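Local coordinates for histone RNA hairpin-binding protein (PDB 4TUW), which binds the stem-loop of histone mRNA and takes part in 3' processing of histone pre-mRNA, coupling histone mRNA production to the cell cycle, at residues K23-Y28 / I65-L70; S2-A7 / Y51-R56. The protein carries 5 engineered substitutions. One frame throughout, in Å; residues are numbered along the deposited sequence.

Contact 1. Residues K23-Y28 / I65-L70; sequences KNTAAY and IWRKSL. With nucleotides of chain D.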
# COMPACT_ATOMS: atom_id res chain seq x y z
N LYS A 23 -2.83 -6.25 -3.63
CA LYS A 23 -1.91 -7.13 -4.33
C LYS A 23 -2.71 -8.13 -5.14
O LYS A 23 -2.24 -8.64 -6.15
CB LYS A 23 -0.96 -7.83 -3.36
CG LYS A 23 0.10 -6.92 -2.75
CD LYS A 23 0.97 -7.69 -1.78
CE LYS A 23 1.94 -6.79 -1.02
NZ LYS A 23 3.07 -6.36 -1.87
N ASN A 24 -3.93 -8.39 -4.69
CA ASN A 24 -4.81 -9.36 -5.33
C ASN A 24 -5.38 -8.85 -6.66
O ASN A 24 -5.96 -9.60 -7.45
CB ASN A 24 -5.91 -9.79 -4.35
CG ASN A 24 -6.99 -10.62 -4.99
OD1 ASN A 24 -7.96 -10.07 -5.52
ND2 ASN A 24 -6.83 -11.94 -4.96
N THR A 25 -5.18 -7.56 -6.92
CA THR A 25 -5.62 -6.99 -8.18
C THR A 25 -4.71 -7.48 -9.30
O THR A 25 -3.62 -8.00 -9.06
CB THR A 25 -5.65 -5.44 -8.18
OG1 THR A 25 -4.32 -4.92 -8.34
CG2 THR A 25 -6.27 -4.91 -6.90
N ALA A 26 -5.18 -7.31 -10.53
CA ALA A 26 -4.43 -7.67 -11.72
C ALA A 26 -3.36 -6.63 -12.01
O ALA A 26 -2.29 -6.96 -12.53
CB ALA A 26 -5.36 -7.80 -12.90
N ALA A 27 -3.65 -5.37 -11.68
CA ALA A 27 -2.71 -4.28 -11.88
C ALA A 27 -1.42 -4.52 -11.11
O ALA A 27 -0.33 -4.32 -11.64
CB ALA A 27 -3.34 -2.95 -11.46
N TYR A 28 -1.53 -4.96 -9.86
CA TYR A 28 -0.35 -5.30 -9.08
C TYR A 28 0.36 -6.52 -9.66
O TYR A 28 1.59 -6.57 -9.68
CB TYR A 28 -0.71 -5.55 -7.61
CG TYR A 28 0.49 -5.81 -6.71
CD1 TYR A 28 1.17 -4.76 -6.10
CD2 TYR A 28 0.95 -7.09 -6.47
CE1 TYR A 28 2.27 -4.98 -5.28
CE2 TYR A 28 2.05 -7.33 -5.65
CZ TYR A 28 2.70 -6.27 -5.06
OH TYR A 28 3.79 -6.49 -4.25
N ILE A 65 -5.10 6.21 -2.56
CA ILE A 65 -4.21 6.71 -3.59
C ILE A 65 -3.37 5.58 -4.15
O ILE A 65 -2.97 5.59 -5.30
CB ILE A 65 -3.29 7.82 -3.02
CG1 ILE A 65 -4.15 9.01 -2.57
CG2 ILE A 65 -2.24 8.28 -4.03
CD1 ILE A 65 -3.37 10.09 -1.93
N TRP A 66 -3.13 4.58 -3.33
CA TRP A 66 -2.32 3.49 -3.79
C TRP A 66 -3.06 2.74 -4.87
O TRP A 66 -2.59 2.62 -6.00
CB TRP A 66 -2.01 2.57 -2.63
CG TRP A 66 -1.25 1.38 -3.06
CD1 TRP A 66 -0.16 1.35 -3.88
CD2 TRP A 66 -1.50 0.05 -2.67
NE1 TRP A 66 0.29 0.07 -4.03
CE2 TRP A 66 -0.53 -0.75 -3.30
CE3 TRP A 66 -2.45 -0.55 -1.85
CZ2 TRP A 66 -0.49 -2.14 -3.13
CZ3 TRP A 66 -2.41 -1.93 -1.68
CH2 TRP A 66 -1.43 -2.70 -2.32
N ARG A 67 -4.24 2.26 -4.52
CA ARG A 67 -5.08 1.49 -5.42
C ARG A 67 -5.39 2.23 -6.72
O ARG A 67 -5.36 1.63 -7.79
CB ARG A 67 -6.37 1.12 -4.70
CG ARG A 67 -6.14 0.54 -3.33
CD ARG A 67 -5.81 -0.93 -3.39
NE ARG A 67 -7.03 -1.71 -3.36
CZ ARG A 67 -7.71 -2.06 -4.45
NH1 ARG A 67 -7.27 -1.72 -5.65
NH2 ARG A 67 -8.83 -2.75 -4.33
N LYS A 68 -5.71 3.52 -6.63
CA LYS A 68 -5.96 4.30 -7.83
C LYS A 68 -4.74 4.28 -8.72
O LYS A 68 -4.83 3.94 -9.89
CB LYS A 68 -6.31 5.76 -7.49
CG LYS A 68 -7.64 5.93 -6.79
CD LYS A 68 -7.95 7.39 -6.50
CE LYS A 68 -8.69 8.04 -7.65
NZ LYS A 68 -8.79 9.52 -7.48
N SER A 69 -3.60 4.63 -8.15
CA SER A 69 -2.35 4.67 -8.89
C SER A 69 -2.06 3.34 -9.59
O SER A 69 -1.46 3.30 -10.65
CB SER A 69 -1.20 5.04 -7.97
OG SER A 69 -1.35 6.36 -7.48
N LEU A 70 -2.49 2.24 -8.98
CA LEU A 70 -2.19 0.95 -9.56
C LEU A 70 -2.75 0.85 -10.96
O LEU A 70 -2.09 0.34 -11.86
CB LEU A 70 -2.77 -0.14 -8.67
CG LEU A 70 -2.05 -0.24 -7.34
CD1 LEU A 70 -2.61 -1.35 -6.46
CD2 LEU A 70 -0.59 -0.49 -7.64
P U D 16 -16.50 -2.71 -6.86
OP1 U D 16 -16.55 -2.15 -8.25
OP2 U D 16 -16.62 -4.16 -6.60
O5' U D 16 -15.10 -2.27 -6.27
C5' U D 16 -14.71 -0.90 -6.26
C4' U D 16 -13.35 -0.73 -5.63
O4' U D 16 -13.49 -0.66 -4.19
C3' U D 16 -12.38 -1.88 -5.92
O3' U D 16 -11.09 -1.35 -6.21
C2' U D 16 -12.39 -2.67 -4.61
O2' U D 16 -11.24 -3.43 -4.35
C1' U D 16 -12.59 -1.57 -3.59
N1 U D 16 -13.11 -2.02 -2.31
C2 U D 16 -12.24 -1.89 -1.27
O2 U D 16 -11.14 -1.41 -1.46
N3 U D 16 -12.68 -2.32 -0.04
C4 U D 16 -13.91 -2.87 0.24
O4 U D 16 -14.19 -3.22 1.39
C5 U D 16 -14.76 -2.98 -0.90
C6 U D 16 -14.35 -2.56 -2.11
P C D 17 -10.70 -1.09 -7.74
OP1 C D 17 -11.96 -1.24 -8.51
OP2 C D 17 -9.54 -1.92 -8.10
O5' C D 17 -10.33 0.45 -7.83
C5' C D 17 -10.42 1.29 -6.69
C4' C D 17 -10.20 2.73 -7.07
O4' C D 17 -9.47 2.79 -8.33
C3' C D 17 -11.47 3.54 -7.29
O3' C D 17 -11.24 4.89 -6.91
C2' C D 17 -11.65 3.49 -8.80
O2' C D 17 -12.40 4.56 -9.32
C1' C D 17 -10.21 3.55 -9.27
N1 C D 17 -9.99 2.97 -10.59
C2 C D 17 -9.20 3.69 -11.48
O2 C D 17 -8.73 4.78 -11.12
N3 C D 17 -8.97 3.17 -12.70
C4 C D 17 -9.50 2.00 -13.06
N4 C D 17 -9.23 1.55 -14.29
C5 C D 17 -10.32 1.24 -12.16
C6 C D 17 -10.55 1.77 -10.95
P U D 14 -15.47 -7.75 3.83
OP1 U D 14 -15.85 -9.19 3.84
OP2 U D 14 -14.51 -7.25 4.85
O5' U D 14 -14.93 -7.45 2.38
C5' U D 14 -15.72 -7.75 1.24
C4' U D 14 -15.62 -6.65 0.24
O4' U D 14 -14.23 -6.50 -0.13
C3' U D 14 -16.39 -6.86 -1.05
O3' U D 14 -16.90 -5.60 -1.48
C2' U D 14 -15.32 -7.34 -2.02
O2' U D 14 -15.60 -7.08 -3.38
C1' U D 14 -14.10 -6.57 -1.53
N1 U D 14 -12.81 -7.21 -1.86
C2 U D 14 -11.91 -6.49 -2.62
O2 U D 14 -12.13 -5.35 -3.00
N3 U D 14 -10.74 -7.15 -2.91
C4 U D 14 -10.38 -8.42 -2.53
O4 U D 14 -9.28 -8.89 -2.86
C5 U D 14 -11.37 -9.09 -1.75
C6 U D 14 -12.52 -8.48 -1.45

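Contact 2. Residues S2-A7 / Y51-R56; sequences SSYTEA and YGKYSR. With nucleotides of chain D.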
# COMPACT_ATOMS: atom_id res chain seq x y z
N SER A 2 10.64 10.23 16.19
CA SER A 2 10.98 9.96 14.80
C SER A 2 11.51 8.54 14.54
O SER A 2 12.38 8.34 13.68
CB SER A 2 11.99 10.98 14.26
OG SER A 2 12.68 10.48 13.13
N SER A 3 10.99 7.57 15.29
CA SER A 3 11.21 6.14 15.00
C SER A 3 10.15 5.31 15.71
O SER A 3 10.14 5.21 16.94
CB SER A 3 12.60 5.67 15.43
OG SER A 3 12.79 5.89 16.82
N TYR A 4 9.26 4.73 14.93
CA TYR A 4 8.06 4.11 15.48
C TYR A 4 7.74 2.90 14.65
O TYR A 4 7.78 2.94 13.43
CB TYR A 4 6.91 5.10 15.41
CG TYR A 4 5.58 4.60 15.91
CD1 TYR A 4 5.13 4.91 17.18
CD2 TYR A 4 4.75 3.83 15.10
CE1 TYR A 4 3.91 4.47 17.64
CE2 TYR A 4 3.52 3.38 15.54
CZ TYR A 4 3.09 3.70 16.82
OH TYR A 4 1.87 3.25 17.29
N THR A 5 7.45 1.80 15.32
CA THR A 5 6.90 0.67 14.61
C THR A 5 5.64 0.28 15.34
O THR A 5 5.62 0.16 16.57
CB THR A 5 7.86 -0.50 14.52
OG1 THR A 5 8.31 -0.84 15.83
CG2 THR A 5 9.06 -0.13 13.67
N GLU A 6 4.58 0.14 14.54
CA GLU A 6 3.24 -0.15 15.02
C GLU A 6 3.24 -1.55 15.62
O GLU A 6 3.79 -2.47 15.03
CB GLU A 6 2.28 -0.09 13.84
CG GLU A 6 0.84 0.03 14.22
CD GLU A 6 0.58 1.22 15.11
OE1 GLU A 6 0.41 2.34 14.56
OE2 GLU A 6 0.55 1.04 16.34
N ALA A 7 2.62 -1.70 16.79
CA ALA A 7 2.58 -3.01 17.41
C ALA A 7 1.19 -3.63 17.40
O ALA A 7 1.04 -4.85 17.33
CB ALA A 7 3.09 -2.93 18.81
N TYR A 51 3.76 -0.52 9.09
CA TYR A 51 4.32 -0.35 10.42
C TYR A 51 4.53 1.10 10.76
O TYR A 51 4.95 1.42 11.85
CB TYR A 51 5.63 -1.10 10.56
CG TYR A 51 5.47 -2.58 10.32
CD1 TYR A 51 4.87 -3.40 11.28
CD2 TYR A 51 5.91 -3.16 9.14
CE1 TYR A 51 4.72 -4.75 11.06
CE2 TYR A 51 5.77 -4.51 8.92
CZ TYR A 51 5.17 -5.30 9.87
OH TYR A 51 5.02 -6.65 9.63
N GLY A 52 4.20 1.99 9.83
CA GLY A 52 4.42 3.39 10.06
C GLY A 52 3.46 3.94 11.08
O GLY A 52 2.35 3.46 11.20
N LYS A 53 3.90 4.94 11.83
CA LYS A 53 2.99 5.66 12.70
C LYS A 53 2.17 6.53 11.79
O LYS A 53 2.69 7.48 11.19
CB LYS A 53 3.72 6.55 13.69
CG LYS A 53 2.80 7.35 14.62
CD LYS A 53 3.55 8.52 15.28
CE LYS A 53 4.65 8.03 16.25
NZ LYS A 53 5.84 8.93 16.37
N TYR A 54 0.88 6.22 11.71
CA TYR A 54 -0.04 6.96 10.85
C TYR A 54 -1.37 7.12 11.54
O TYR A 54 -1.75 6.29 12.37
CB TYR A 54 -0.26 6.17 9.59
CG TYR A 54 0.80 6.37 8.55
CD1 TYR A 54 0.99 7.60 7.97
CD2 TYR A 54 1.57 5.30 8.11
CE1 TYR A 54 1.93 7.77 7.00
CE2 TYR A 54 2.52 5.47 7.12
CZ TYR A 54 2.70 6.71 6.57
OH TYR A 54 3.64 6.91 5.59
N SER A 55 -2.09 8.19 11.21
CA SER A 55 -3.44 8.33 11.72
C SER A 55 -4.31 7.42 10.88
O SER A 55 -3.85 6.89 9.87
CB SER A 55 -3.94 9.74 11.56
OG SER A 55 -4.52 9.90 10.28
N ARG A 56 -5.56 7.24 11.29
CA ARG A 56 -6.46 6.33 10.59
C ARG A 56 -6.80 6.88 9.22
O ARG A 56 -6.76 6.14 8.23
CB ARG A 56 -7.74 6.12 11.41
CG ARG A 56 -8.78 5.22 10.76
CD ARG A 56 -8.21 3.87 10.40
NE ARG A 56 -9.17 3.09 9.63
CZ ARG A 56 -10.03 2.21 10.16
NH1 ARG A 56 -10.03 1.98 11.46
NH2 ARG A 56 -10.86 1.57 9.37
P C D 11 -9.67 2.79 14.61
OP1 C D 11 -9.14 1.67 15.45
OP2 C D 11 -8.82 3.35 13.54
O5' C D 11 -11.10 2.36 14.01
C5' C D 11 -12.15 2.04 14.91
C4' C D 11 -13.49 1.82 14.26
O4' C D 11 -14.11 3.08 13.90
C3' C D 11 -13.58 1.02 12.99
O3' C D 11 -13.37 -0.36 13.14
C2' C D 11 -14.98 1.36 12.54
O2' C D 11 -15.91 0.77 13.41
C1' C D 11 -14.99 2.86 12.81
N1 C D 11 -14.50 3.56 11.61
C2 C D 11 -15.39 3.72 10.56
O2 C D 11 -16.56 3.34 10.69
N3 C D 11 -14.96 4.31 9.43
C4 C D 11 -13.69 4.70 9.32
N4 C D 11 -13.30 5.28 8.19
C5 C D 11 -12.77 4.52 10.37
C6 C D 11 -13.20 3.95 11.49
P C D 10 -6.75 8.53 14.75
OP1 C D 10 -5.49 7.85 15.13
OP2 C D 10 -7.14 8.70 13.33
O5' C D 10 -7.83 7.72 15.53
C5' C D 10 -8.38 6.57 14.97
C4' C D 10 -9.75 6.38 15.53
O4' C D 10 -10.59 7.52 15.21
C3' C D 10 -10.49 5.20 14.97
O3' C D 10 -10.07 4.00 15.56
C2' C D 10 -11.93 5.58 15.25
O2' C D 10 -12.19 5.41 16.63
C1' C D 10 -11.90 7.08 14.96
N1 C D 10 -12.21 7.40 13.55
C2 C D 10 -13.53 7.37 13.10
O2 C D 10 -14.45 7.07 13.87
N3 C D 10 -13.79 7.67 11.81
C4 C D 10 -12.80 7.99 10.99
N4 C D 10 -13.10 8.27 9.72
C5 C D 10 -11.45 8.02 11.43
C6 C D 10 -11.21 7.72 12.71
P A D 5 3.79 17.62 1.43
OP1 A D 5 3.10 18.55 0.50
OP2 A D 5 3.57 17.74 2.89
O5' A D 5 3.47 16.16 0.91
C5' A D 5 3.58 15.86 -0.47
C4' A D 5 3.43 14.39 -0.74
O4' A D 5 4.50 13.65 -0.11
C3' A D 5 2.17 13.72 -0.20
O3' A D 5 1.04 13.91 -1.01
C2' A D 5 2.58 12.27 -0.11
O2' A D 5 2.58 11.69 -1.40
C1' A D 5 4.02 12.42 0.36
N9 A D 5 4.06 12.45 1.82
C8 A D 5 4.10 13.52 2.67
N7 A D 5 4.10 13.15 3.93
C5 A D 5 4.04 11.76 3.87
C6 A D 5 3.99 10.77 4.84
N6 A D 5 4.01 11.04 6.14
N1 A D 5 3.93 9.48 4.44
C2 A D 5 3.91 9.21 3.14
N3 A D 5 3.94 10.07 2.12
C4 A D 5 4.00 11.32 2.58

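Contact 1. Residues K23-Y28 / I65-L70
Ala27 and Leu70 meet through their CB atoms, 4.0 Å apart, where the backbones come closest. The CB of Ala27 also packs against the carbonyl O of Leu70, at 3.5 Å. Further along, Tyr28 CD1 meets the Trp66 CZ2 corner at 4.3 Å, an oblique apolar touch and not a ring stack. Within helix 56-70, Leu70 CD1 lies 3.8 Å above the plane of the Trp66 ring, toward its rim. Pro45 also packs on both Trp66 and Leu70. The aliphatic part of Lys23 rests on one face of Tyr28, with CG toward the ring rim.

This is the helical RNA-binding domain of the SLBP family. The turn after helix 9-23 and the short helix 26-29 are laid against the last part of helix 56-70. Thr25 is the N-cap of the short helix. Its OG1 accepts from Tyr28 N at 3.2 Å in a nearly straight bond (169°), and it also bonds Gly22 O. Two bonds thus hold the Thr25 hydroxyl.

The charged contacts come from Lys23 and Arg67. Lys23 NZ forms a salt bridge with Glu47, which is probably the engineered phospho-mimic of the TPNK motif. Arg67 is bent at chi2 (-82°) and chi3 (-88°), which brings its guanidinium toward Thr25. There Thr25 CG2 touches NH1 obliquely at 3.6 Å. The same NH1 makes a weak hydrogen bond of 3.3 Å to OP2 of C17 of chain D. The O2' of U16 of chain D lies at the guanidinium edge, in its plane.

Contact 2. Residues S2-A7 / Y51-R56
The Tyr4 ring carries Lys53 on one face. Lys53 CB sits 3.6 Å from the ring centroid in a CH-pi contact, and the two side chains cross at about a right angle. A bend at chi3 (-66°) brings Lys53 CE back to the ring near CD1. The Glu6 carboxylate carbon lies at the edge of the same ring, in its plane. In this SLBP RNA-binding domain, the loop before helix 9-23 packs on the loop that leads into helix 56-70.

Two flat groups of residues 51-56 meet RNA. Tyr54 has N1 of A5 of chain D at its ring edge, and its OH donates to that atom at 2.8 Å. The Arg56 guanidinium is covered over its centre by C5 of C11 of chain D, 3.6 Å above the plane. In the plane, its NH1 donates to OP2 of C11 of chain D at 2.8 Å, while NE forms a salt bridge with Asp60. A leucine in place of Arg56 would probably leave Asp60 and the phosphate of C11 of chain D without their charged partner and remove the group packed against C5 of that base. The backbone N of Arg56, in the first turn of the helix, gives a separate bond of 3.0 Å to OP2 of C10 of chain D. Ser55 caps this helix end through Ala58 N.

Backbone atoms join the two loops. Glu6 N donates to Tyr51 O at 3.0 Å, tilted 24° from the carbonyl plane, and Thr5 CA makes a CA-H...O contact with that oxygen. Within residues 2-7, Tyr4 OH donates to Glu6 OE2 at 2.7 Å, meeting the carboxylate from above its plane.

In the fold
Contact 1 and contact 2 are joined by two helices. Helix 56-70 starts in contact 2 and ends in contact 1. Helix 9-23 follows residues 2-7 of contact 2 and finishes at Lys23 of contact 1. The contacts lie on opposite sides of the chain's centre, with their own centres 23 Å apart. Their nearest atoms are about 11 Å apart, so they do not touch. The bound RNA of chain D reaches both. Contact 2 meets A5, C10 and C11 of chain D, and contact 1 meets U16 and C17 of chain D. Arg56 and Arg67 sit on the same helix. Arg56 bonds a phosphate of chain D, and Arg67 does so weakly.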